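Local coordinates for uncharacterized protein (Bacteroides thetaiotaomicron, PDB 4LB8) that is of unknown function but belongs to the DUF4848 family and is probably exported to the cell envelope as a lipoprotein, at residues Thr48-Val52 / Met64-Gln68; Glu69-Leu74 / Tyr94-Tyr98; Gly99-Met103 / Pro114-Leu118; Ser161-Asp165 / Gln282-Ala286. All blocks are in the same frame, centred on the assembly; numbering follows the deposited sequence.

Overall arrangement
Interactions 1, 2 and 3 form one connected patch, while interaction 4 stands apart in the strand-rich C-terminal region, its centre about 31 Å from that of interaction 3. Helix 63-80 serves both interactions 1 and 2: its early turns meet helix 48-57 through apolar contacts without hydrogen bonds, and its middle pairs with helix 84-98 through tyrosine hydroxyls and a salt bridge. The loop of interaction 3 packs against the same helix and is held by backbone bonds and one arginine. The first three contacts are partly buried. Interaction 4 is buried, joins two sheets, and relies on main-chain carbonyls and a serine. All four reach the second subunit, interaction 4 most extensively.

Interaction 1. Residues Thr48-Val52 / Met64-Gln68; sequences TSEQV and MILMQ
Val52 presents its two methyls to neighbouring residues of the facing helix. The apolar contact has two points: Val52 CG2 meets CE of selenomethionine Met64 at 3.7 Å, and Val52 CG1 meets CD1 of Ile65 at 3.8 Å. Ile65 sends CG1 back beside its own backbone N (chi1 -54°) and bends again at chi2, which brings CD1 nearer to Val52 than the direction of its CB would suggest. Amide groups supply the second kind of contact, by packing and not by hydrogen bonds across the helices. The end of Gln68 reaches the methyls of 48-52, its OE1 3.3 Å from CG2 of Thr48 and its NE2 3.7 Å from CG2 of Val52. Gln51 crosses the Met64 chain at about a right angle, with OE1 4.0 Å from SE, while its NE2 is bonded to the carbonyl of Val43. The short segments run at 125° to each other with their axes 11.4 Å apart, a splayed pairing of helix 48-57 with helix 63-80. Gln51, through Val43, links the pair to helix 33-44, and Met67 packs on Asn254 of the second subunit.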
loop_
_atom_site.group_PDB
_atom_site.type_symbol
_atom_site.label_atom_id
_atom_site.label_comp_id
_atom_site.label_asym_id
_atom_site.label_seq_id
_atom_site.Cartn_x
_atom_site.Cartn_y
_atom_site.Cartn_z
ATOM N N THR A 48 9.305 29.702 -6.672
ATOM C CA THR A 48 8.265 30.114 -5.731
ATOM C C THR A 48 8.426 31.579 -5.348
ATOM O O THR A 48 7.456 32.327 -5.493
ATOM C CB THR A 48 8.244 29.208 -4.518
ATOM O OG1 THR A 48 8.025 27.865 -4.962
ATOM C CG2 THR A 48 7.162 29.609 -3.519
ATOM N N SER A 49 9.659 31.997 -4.936
ATOM C CA SER A 49 9.978 33.381 -4.569
ATOM C C SER A 49 9.666 34.350 -5.733
ATOM O O SER A 49 9.036 35.390 -5.496
ATOM C CB SER A 49 11.433 33.512 -4.115
ATOM O OG SER A 49 12.346 32.800 -4.936
ATOM N N GLU A 50 10.044 33.976 -6.988
ATOM C CA GLU A 50 9.788 34.769 -8.207
ATOM C C GLU A 50 8.293 34.930 -8.431
ATOM O O GLU A 50 7.846 36.006 -8.807
ATOM C CB GLU A 50 10.422 34.116 -9.448
ATOM C CG GLU A 50 11.940 34.176 -9.525
ATOM C CD GLU A 50 12.528 33.499 -10.750
ATOM O OE1 GLU A 50 12.061 32.392 -11.103
ATOM O OE2 GLU A 50 13.460 34.074 -11.359
ATOM N N GLN A 51 7.522 33.855 -8.192
ATOM C CA GLN A 51 6.069 33.870 -8.337
ATOM C C GLN A 51 5.421 34.752 -7.288
ATOM O O GLN A 51 4.540 35.539 -7.636
ATOM C CB GLN A 51 5.494 32.466 -8.231
ATOM C CG GLN A 51 5.858 31.575 -9.378
ATOM C CD GLN A 51 5.630 30.162 -8.994
ATOM O OE1 GLN A 51 5.294 29.858 -7.847
ATOM N NE2 GLN A 51 5.807 29.262 -9.947
ATOM N N VAL A 52 5.845 34.607 -6.008
ATOM C CA VAL A 52 5.352 35.393 -4.873
ATOM C C VAL A 52 5.653 36.878 -5.148
ATOM O O VAL A 52 4.752 37.695 -4.976
ATOM C CB VAL A 52 5.911 34.912 -3.497
ATOM C CG1 VAL A 52 5.414 35.790 -2.352
ATOM C CG2 VAL A 52 5.547 33.456 -3.222
HETATM N N MSE A 64 -2.669 30.891 -4.439
HETATM C CA MSE A 64 -1.301 30.456 -4.228
HETATM C C MSE A 64 -0.684 31.150 -2.984
HETATM O O MSE A 64 -0.081 30.461 -2.161
HETATM C CB MSE A 64 -0.453 30.708 -5.473
HETATM C CG MSE A 64 0.890 30.008 -5.403
HETATM SE SE MSE A 64 2.464 31.174 -5.283
HETATM C CE MSE A 64 2.194 32.116 -3.865
ATOM N N ILE A 65 -0.842 32.496 -2.843
ATOM C CA ILE A 65 -0.306 33.274 -1.706
ATOM C C ILE A 65 -0.962 32.784 -0.410
ATOM O O ILE A 65 -0.268 32.622 0.600
ATOM C CB ILE A 65 -0.449 34.826 -1.898
ATOM C CG1 ILE A 65 0.174 35.340 -3.238
ATOM C CG2 ILE A 65 0.023 35.635 -0.663
ATOM C CD1 ILE A 65 1.759 35.356 -3.372
ATOM N N LEU A 66 -2.273 32.489 -0.461
ATOM C CA LEU A 66 -3.010 31.937 0.675
ATOM C C LEU A 66 -2.461 30.551 1.064
ATOM O O LEU A 66 -2.373 30.277 2.247
ATOM C CB LEU A 66 -4.518 31.858 0.360
ATOM C CG LEU A 66 -5.435 31.650 1.557
ATOM C CD1 LEU A 66 -5.429 32.864 2.473
ATOM C CD2 LEU A 66 -6.836 31.314 1.097
HETATM N N MSE A 67 -2.089 29.697 0.088
HETATM C CA MSE A 67 -1.515 28.360 0.302
HETATM C C MSE A 67 -0.148 28.486 0.975
HETATM O O MSE A 67 0.137 27.737 1.912
HETATM C CB MSE A 67 -1.411 27.580 -1.021
HETATM C CG MSE A 67 -1.014 26.103 -0.850
HETATM SE SE MSE A 67 -2.254 25.063 0.237
HETATM C CE MSE A 67 -3.445 24.394 -1.177
ATOM N N GLN A 68 0.673 29.458 0.545
ATOM C CA GLN A 68 1.955 29.751 1.196
ATOM C C GLN A 68 1.709 30.056 2.688
ATOM O O GLN A 68 2.342 29.459 3.562
ATOM C CB GLN A 68 2.656 30.955 0.533
ATOM C CG GLN A 68 3.175 30.734 -0.861
ATOM C CD GLN A 68 4.577 30.179 -0.892
ATOM O OE1 GLN A 68 4.794 29.031 -1.306
ATOM N NE2 GLN A 68 5.570 30.997 -0.509
#

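Interaction 2. Residues Glu69-Leu74 / Tyr94-Tyr98; sequences EADGEL and YKHKY
Two tyrosines and a lysine of helix 84-98 grip Ala70 and Glu73 of helix 63-80 in an antiparallel helical hairpin, the segments running 178° apart. Tyr94 OH donates to Ala70 O at 2.7 Å, coming in over the carbonyl plane at a C=O...donor angle of 105°. Leu74 N reaches that oxygen from the opposite face, so the carbonyl keeps its helical bond while taking a second donor. Glu73 stretches straight out, CG anti to its backbone N (chi1 -171°), and delivers OE1 to two donors. Tyr98 OH meets OE1 on the anti side at 2.7 Å, and Lys97 NZ forms a salt bridge to OE1 on the syn side at 2.9 Å; the two donors lie on opposite faces of the carboxylate. This double grip probably fixes the rotation of the carboxylate, which stands steeply to both tyrosine rings. Ala70 CB sits over one face of Tyr98 in a CH-pi contact, 3.7 Å from the ring centroid, while Lys97 CG lies over the other. Leu74 CB closes on Tyr94 OH at 3.5 Å. Asp71 forms a salt bridge with Arg208 of the second subunit. The antiparallel packing of two successive helices is that of a helical hairpin, here joining helix 63-80 to helix 84-98.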
loop_
_atom_site.group_PDB
_atom_site.type_symbol
_atom_site.label_atom_id
_atom_site.label_comp_id
_atom_site.label_asym_id
_atom_site.label_seq_id
_atom_site.Cartn_x
_atom_site.Cartn_y
_atom_site.Cartn_z
ATOM N N GLU A 69 0.753 30.965 2.960
ATOM C CA GLU A 69 0.363 31.396 4.297
ATOM C C GLU A 69 -0.177 30.237 5.133
ATOM O O GLU A 69 0.216 30.086 6.294
ATOM C CB GLU A 69 -0.703 32.493 4.201
ATOM C CG GLU A 69 -0.189 33.827 3.701
ATOM C CD GLU A 69 -1.227 34.934 3.678
ATOM O OE1 GLU A 69 -2.372 34.696 4.132
ATOM O OE2 GLU A 69 -0.887 36.048 3.214
ATOM N N ALA A 70 -1.087 29.425 4.536
ATOM C CA ALA A 70 -1.754 28.302 5.183
ATOM C C ALA A 70 -0.735 27.282 5.655
ATOM O O ALA A 70 -0.787 26.879 6.820
ATOM C CB ALA A 70 -2.756 27.666 4.225
ATOM N N ASP A 71 0.231 26.925 4.759
ATOM C CA ASP A 71 1.328 25.976 4.974
ATOM C C ASP A 71 2.310 26.504 6.054
ATOM O O ASP A 71 2.663 25.758 6.983
ATOM C CB ASP A 71 2.046 25.660 3.644
ATOM C CG ASP A 71 1.353 24.614 2.764
ATOM O OD1 ASP A 71 0.516 23.841 3.292
ATOM O OD2 ASP A 71 1.711 24.512 1.571
ATOM N N GLY A 72 2.680 27.784 5.950
ATOM C CA GLY A 72 3.522 28.470 6.925
ATOM C C GLY A 72 2.894 28.445 8.306
ATOM O O GLY A 72 3.551 28.051 9.261
ATOM N N GLU A 73 1.594 28.784 8.407
ATOM C CA GLU A 73 0.811 28.764 9.649
ATOM C C GLU A 73 0.639 27.312 10.228
ATOM O O GLU A 73 0.595 27.170 11.448
ATOM C CB GLU A 73 -0.567 29.423 9.417
ATOM C CG GLU A 73 -1.389 29.651 10.681
ATOM C CD GLU A 73 -2.704 30.402 10.567
ATOM O OE1 GLU A 73 -2.943 31.055 9.523
ATOM O OE2 GLU A 73 -3.485 30.366 11.549
ATOM N N LEU A 74 0.530 26.256 9.381
ATOM C CA LEU A 74 0.383 24.877 9.882
ATOM C C LEU A 74 1.698 24.418 10.536
ATOM O O LEU A 74 1.689 23.789 11.602
ATOM C CB LEU A 74 -0.045 23.900 8.758
ATOM C CG LEU A 74 -0.315 22.413 9.133
ATOM C CD1 LEU A 74 -1.284 22.272 10.307
ATOM C CD2 LEU A 74 -0.833 21.616 7.933
ATOM N N TYR A 94 -7.624 26.903 12.821
ATOM C CA TYR A 94 -6.937 26.856 11.525
ATOM C C TYR A 94 -7.878 26.332 10.410
ATOM O O TYR A 94 -8.011 26.993 9.374
ATOM C CB TYR A 94 -5.682 25.971 11.632
ATOM C CG TYR A 94 -4.936 25.746 10.332
ATOM C CD1 TYR A 94 -3.953 26.637 9.905
ATOM C CD2 TYR A 94 -5.169 24.609 9.559
ATOM C CE1 TYR A 94 -3.245 26.417 8.725
ATOM C CE2 TYR A 94 -4.478 24.385 8.369
ATOM C CZ TYR A 94 -3.503 25.281 7.967
ATOM O OH TYR A 94 -2.796 25.027 6.820
ATOM N N LYS A 95 -8.500 25.135 10.614
ATOM C CA LYS A 95 -9.433 24.526 9.656
ATOM C C LYS A 95 -10.577 25.488 9.357
ATOM O O LYS A 95 -10.778 25.810 8.193
ATOM C CB LYS A 95 -9.970 23.207 10.184
ATOM C CG LYS A 95 -8.985 22.074 10.105
ATOM C CD LYS A 95 -9.635 20.754 10.550
ATOM C CE LYS A 95 -10.117 19.898 9.395
ATOM N NZ LYS A 95 -10.499 18.525 9.832
ATOM N N HIS A 96 -11.248 26.043 10.398
ATOM C CA HIS A 96 -12.314 27.027 10.223
ATOM C C HIS A 96 -11.855 28.185 9.308
ATOM O O HIS A 96 -12.606 28.592 8.415
ATOM C CB HIS A 96 -12.794 27.571 11.585
ATOM C CG HIS A 96 -13.819 28.666 11.457
ATOM N ND1 HIS A 96 -15.168 28.383 11.255
ATOM C CD2 HIS A 96 -13.654 30.014 11.434
ATOM C CE1 HIS A 96 -15.773 29.557 11.135
ATOM N NE2 HIS A 96 -14.906 30.569 11.231
ATOM N N LYS A 97 -10.621 28.689 9.526
ATOM C CA LYS A 97 -10.001 29.786 8.788
ATOM C C LYS A 97 -9.824 29.470 7.288
ATOM O O LYS A 97 -10.182 30.310 6.461
ATOM C CB LYS A 97 -8.637 30.156 9.420
ATOM C CG LYS A 97 -7.946 31.356 8.761
ATOM C CD LYS A 97 -6.642 31.755 9.440
ATOM C CE LYS A 97 -6.005 32.961 8.773
ATOM N NZ LYS A 97 -4.716 33.357 9.410
ATOM N N TYR A 98 -9.279 28.278 6.945
ATOM C CA TYR A 98 -8.938 27.870 5.574
ATOM C C TYR A 98 -9.901 26.871 4.896
ATOM O O TYR A 98 -9.821 26.712 3.685
ATOM C CB TYR A 98 -7.518 27.251 5.573
ATOM C CG TYR A 98 -6.442 28.255 5.917
ATOM C CD1 TYR A 98 -6.038 29.217 4.996
ATOM C CD2 TYR A 98 -5.851 28.270 7.179
ATOM C CE1 TYR A 98 -5.086 30.185 5.326
ATOM C CE2 TYR A 98 -4.894 29.231 7.521
ATOM C CZ TYR A 98 -4.517 30.188 6.590
ATOM O OH TYR A 98 -3.555 31.119 6.896
#

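Interaction 3. Residues Gly99-Met103 / Pro114-Leu118; sequences GDVFM and PYSRL
Met103 and Tyr115 face each other as a single antiparallel hydrogen-bonded pair, with Met103 N donating to Tyr115 O at 2.9 Å and Tyr115 N to Met103 O at 2.7 Å. Both donors lie in the carbonyl planes they address. Beside this bridge Arg117 extends back along residues 99-102, its chain straight from CG to NE. NE bonds to Asp100 O at 3.2 Å from above the carbonyl plane, and NH2 makes weak bonds to Gly99 O and Phe102 O. Met103 CB lies over the centre of the guanidinium face. Three main-chain carbonyls just past the end of helix 84-98 thus share one positive group, which the helix end would probably favour. A lysine in its place would probably lose the flat, multi-pronged donor, leaving some of these carbonyls without their mate and Met103 without the surface under its CB. One water links the two segments further along, donating to Val101 O at 2.8 Å and accepting from Arg117 N at 2.7 Å. Apolar packing fills in round it: selenomethionine Met103 turns at chi3 (76°) to put CE 3.8 Å from CB of Tyr115, and Phe102 CB rests 3.9 Å from CB of Pro114. Farther out, Asp111 holds the Tyr115 hydroxyl. Phe102 packs on Leu66 and Met67 of helix 63-80, Met103 on Phe148 and Arg151 of helix 148-152, and Arg208 of the second subunit lies against Tyr115 in a cation-pi contact, so the loop is wedged between two helices and the dimer partner.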
loop_
_atom_site.group_PDB
_atom_site.type_symbol
_atom_site.label_atom_id
_atom_site.label_comp_id
_atom_site.label_asym_id
_atom_site.label_seq_id
_atom_site.Cartn_x
_atom_site.Cartn_y
_atom_site.Cartn_z
ATOM N N GLY A 99 -10.769 26.215 5.668
ATOM C CA GLY A 99 -11.691 25.172 5.221
ATOM C C GLY A 99 -12.777 25.509 4.224
ATOM O O GLY A 99 -13.526 24.611 3.835
ATOM N N ASP A 100 -12.862 26.774 3.785
ATOM C CA ASP A 100 -13.823 27.223 2.785
ATOM C C ASP A 100 -13.139 27.379 1.411
ATOM O O ASP A 100 -13.570 26.720 0.448
ATOM C CB ASP A 100 -14.514 28.504 3.245
ATOM C CG ASP A 100 -15.547 28.179 4.303
ATOM O OD1 ASP A 100 -15.144 27.879 5.459
ATOM O OD2 ASP A 100 -16.741 28.091 3.953
ATOM N N VAL A 101 -12.056 28.200 1.325
ATOM C CA VAL A 101 -11.263 28.355 0.094
ATOM C C VAL A 101 -10.594 26.989 -0.216
ATOM O O VAL A 101 -10.595 26.529 -1.369
ATOM C CB VAL A 101 -10.211 29.493 0.213
ATOM C CG1 VAL A 101 -9.446 29.675 -1.085
ATOM C CG2 VAL A 101 -10.860 30.807 0.622
ATOM N N PHE A 102 -10.069 26.325 0.847
ATOM C CA PHE A 102 -9.395 25.044 0.738
ATOM C C PHE A 102 -10.218 23.915 1.299
ATOM O O PHE A 102 -11.233 24.109 1.945
ATOM C CB PHE A 102 -7.996 25.081 1.380
ATOM C CG PHE A 102 -7.080 26.073 0.717
ATOM C CD1 PHE A 102 -7.033 26.183 -0.671
ATOM C CD2 PHE A 102 -6.267 26.908 1.479
ATOM C CE1 PHE A 102 -6.169 27.100 -1.290
ATOM C CE2 PHE A 102 -5.419 27.838 0.865
ATOM C CZ PHE A 102 -5.364 27.916 -0.516
HETATM N N MSE A 103 -9.738 22.722 1.053
HETATM C CA MSE A 103 -10.352 21.427 1.301
HETATM C C MSE A 103 -9.408 20.571 2.153
HETATM O O MSE A 103 -8.198 20.585 1.935
HETATM C CB MSE A 103 -10.510 20.878 -0.120
HETATM C CG MSE A 103 -11.082 19.553 -0.269
HETATM SE SE MSE A 103 -11.098 19.209 -2.167
HETATM C CE MSE A 103 -9.309 18.809 -2.563
ATOM N N PRO A 114 -3.994 21.566 4.179
ATOM C CA PRO A 114 -5.136 21.993 3.340
ATOM C C PRO A 114 -4.818 21.723 1.879
ATOM O O PRO A 114 -3.646 21.669 1.512
ATOM C CB PRO A 114 -5.252 23.499 3.620
ATOM C CG PRO A 114 -3.878 23.933 3.980
ATOM C CD PRO A 114 -3.151 22.721 4.573
ATOM N N TYR A 115 -5.845 21.552 1.054
ATOM C CA TYR A 115 -5.708 21.282 -0.381
ATOM C C TYR A 115 -6.471 22.268 -1.234
ATOM O O TYR A 115 -7.530 22.762 -0.816
ATOM C CB TYR A 115 -6.227 19.876 -0.704
ATOM C CG TYR A 115 -5.312 18.777 -0.229
ATOM C CD1 TYR A 115 -4.300 18.285 -1.048
ATOM C CD2 TYR A 115 -5.453 18.223 1.048
ATOM C CE1 TYR A 115 -3.466 17.253 -0.627
ATOM C CE2 TYR A 115 -4.602 17.213 1.491
ATOM C CZ TYR A 115 -3.614 16.727 0.648
ATOM O OH TYR A 115 -2.762 15.733 1.060
ATOM N N SER A 116 -5.972 22.500 -2.468
ATOM C CA SER A 116 -6.685 23.319 -3.463
ATOM C C SER A 116 -7.908 22.517 -3.900
ATOM O O SER A 116 -7.854 21.288 -3.929
ATOM C CB SER A 116 -5.775 23.624 -4.654
ATOM O OG SER A 116 -6.129 24.770 -5.416
ATOM N N ARG A 117 -9.014 23.199 -4.199
ATOM C CA ARG A 117 -10.241 22.569 -4.697
ATOM C C ARG A 117 -10.155 22.453 -6.224
ATOM O O ARG A 117 -10.915 21.714 -6.805
ATOM C CB ARG A 117 -11.485 23.360 -4.264
ATOM C CG ARG A 117 -11.784 23.191 -2.782
ATOM C CD ARG A 117 -12.989 24.011 -2.341
ATOM N NE ARG A 117 -13.271 23.886 -0.904
ATOM C CZ ARG A 117 -13.979 22.899 -0.363
ATOM N NH1 ARG A 117 -14.478 21.931 -1.126
ATOM N NH2 ARG A 117 -14.171 22.856 0.951
ATOM N N LEU A 118 -9.172 23.116 -6.843
ATOM C CA LEU A 118 -8.917 23.188 -8.282
ATOM C C LEU A 118 -8.532 21.876 -8.928
ATOM O O LEU A 118 -7.636 21.174 -8.463
ATOM C CB LEU A 118 -7.779 24.192 -8.582
ATOM C CG LEU A 118 -8.025 25.667 -8.315
ATOM C CD1 LEU A 118 -6.829 26.488 -8.728
ATOM C CD2 LEU A 118 -9.257 26.171 -9.031
HETATM O O HOH W 1 -9.250 25.842 -3.671
#

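Interaction 4. Residues Ser161-Asp165 / Gln282-Ala286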
loop_
_atom_site.group_PDB
_atom_site.type_symbol
_atom_site.label_atom_id
_atom_site.label_comp_id
_atom_site.label_asym_id
_atom_site.label_seq_id
_atom_site.Cartn_x
_atom_site.Cartn_y
_atom_site.Cartn_z
ATOM N N SER A 161 2.790 -1.664 -4.319
ATOM C CA SER A 161 3.328 -1.993 -3.016
ATOM C C SER A 161 2.331 -1.637 -1.913
ATOM O O SER A 161 1.664 -0.600 -2.032
ATOM C CB SER A 161 4.639 -1.240 -2.818
ATOM O OG SER A 161 5.356 -1.807 -1.735
ATOM N N SER A 162 2.227 -2.508 -0.853
ATOM C CA SER A 162 1.400 -2.354 0.364
ATOM C C SER A 162 2.060 -3.069 1.530
ATOM O O SER A 162 2.429 -4.248 1.424
ATOM C CB SER A 162 -0.016 -2.880 0.176
ATOM O OG SER A 162 -0.766 -1.965 -0.598
ATOM N N VAL A 163 2.224 -2.339 2.639
ATOM C CA VAL A 163 2.874 -2.808 3.847
ATOM C C VAL A 163 1.942 -2.460 5.001
ATOM O O VAL A 163 1.455 -1.325 5.057
ATOM C CB VAL A 163 4.295 -2.192 3.989
ATOM C CG1 VAL A 163 4.995 -2.652 5.262
ATOM C CG2 VAL A 163 5.154 -2.495 2.768
ATOM N N SER A 164 1.627 -3.451 5.871
ATOM C CA SER A 164 0.697 -3.258 6.979
ATOM C C SER A 164 1.330 -2.447 8.095
ATOM O O SER A 164 2.543 -2.522 8.282
ATOM C CB SER A 164 0.217 -4.601 7.517
ATOM O OG SER A 164 1.253 -5.395 8.082
ATOM N N ASP A 165 0.514 -1.676 8.841
ATOM C CA ASP A 165 0.988 -0.890 9.990
ATOM C C ASP A 165 0.403 -1.455 11.284
ATOM O O ASP A 165 -0.413 -2.368 11.223
ATOM C CB ASP A 165 0.651 0.608 9.828
ATOM C CG ASP A 165 -0.812 1.001 9.751
ATOM O OD1 ASP A 165 -1.689 0.103 9.915
ATOM O OD2 ASP A 165 -1.088 2.195 9.504
ATOM N N GLN A 282 11.312 -2.622 4.424
ATOM C CA GLN A 282 9.955 -2.788 3.937
ATOM C C GLN A 282 9.152 -3.819 4.762
ATOM O O GLN A 282 8.060 -4.231 4.332
ATOM C CB GLN A 282 9.999 -3.166 2.449
ATOM C CG GLN A 282 10.346 -1.985 1.518
ATOM C CD GLN A 282 9.430 -0.776 1.692
ATOM O OE1 GLN A 282 9.869 0.347 1.959
ATOM N NE2 GLN A 282 8.138 -0.969 1.554
ATOM N N ARG A 283 9.634 -4.170 5.982
ATOM C CA ARG A 283 8.929 -5.125 6.847
ATOM C C ARG A 283 7.536 -4.642 7.240
ATOM O O ARG A 283 7.337 -3.458 7.511
ATOM C CB ARG A 283 9.749 -5.465 8.105
ATOM C CG ARG A 283 9.693 -4.435 9.214
ATOM C CD ARG A 283 10.861 -4.581 10.151
ATOM N NE ARG A 283 11.015 -3.430 11.043
ATOM C CZ ARG A 283 11.494 -2.239 10.688
ATOM N NH1 ARG A 283 11.859 -2.006 9.431
ATOM N NH2 ARG A 283 11.599 -1.268 11.586
ATOM N N GLY A 284 6.594 -5.581 7.242
ATOM C CA GLY A 284 5.210 -5.387 7.648
ATOM C C GLY A 284 5.032 -5.508 9.143
ATOM O O GLY A 284 5.685 -6.327 9.776
ATOM N N PHE A 285 4.134 -4.694 9.708
ATOM C CA PHE A 285 3.791 -4.577 11.133
ATOM C C PHE A 285 2.364 -5.036 11.423
ATOM O O PHE A 285 1.527 -5.093 10.520
ATOM C CB PHE A 285 3.921 -3.094 11.558
ATOM C CG PHE A 285 5.328 -2.553 11.733
ATOM C CD1 PHE A 285 6.171 -2.376 10.630
ATOM C CD2 PHE A 285 5.803 -2.198 12.991
ATOM C CE1 PHE A 285 7.481 -1.897 10.790
ATOM C CE2 PHE A 285 7.095 -1.681 13.146
ATOM C CZ PHE A 285 7.918 -1.518 12.040
ATOM N N ALA A 286 2.071 -5.316 12.700
ATOM C CA ALA A 286 0.739 -5.674 13.207
ATOM C C ALA A 286 0.706 -5.650 14.704
ATOM O O ALA A 286 1.698 -6.001 15.353
ATOM C CB ALA A 286 0.307 -7.050 12.722
#
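Val163 and Ser164 press on Gln282-Phe285 where two antiparallel sheets meet, a buried junction joining strand 161-163 and the residues after it to the start of strand 284-289, an outermost strand of its own four-stranded sheet. The two segments run 38° apart. One main-chain bond ties them, Phe285 N to Ser164 O at 3.0 Å, nearly straight at 164° though the donor stands above the carbonyl plane. Val163 points toward the residues leading into strand 284-289 and divides its methyls. CG1 lies 3.3 Å from Arg283 O and 3.6 Å from Gly284 CA, whereas CG2 approaches Gln282 NE2 at 3.6 Å. That amide nitrogen is already bonded to Gln176 OE1, which probably keeps the glutamine end in place beside the methyl. Replacing Val163 with an alanine would remove both methyls and is likely to open a gap beside Arg283 O and Gly284 and to leave Gln282 NE2 without its apolar neighbour. Beyond the chain, Ser161-Val163 pair with an antiparallel strand of the second subunit, carrying the sheet across the interface. Ser164 OG, in the position between backbone N and carbonyl carbon (chi1 64°), is bonded to Tyr173 N and donates to Phe285 O over 2.5 Å, a distance so short that its exact length is doubtful.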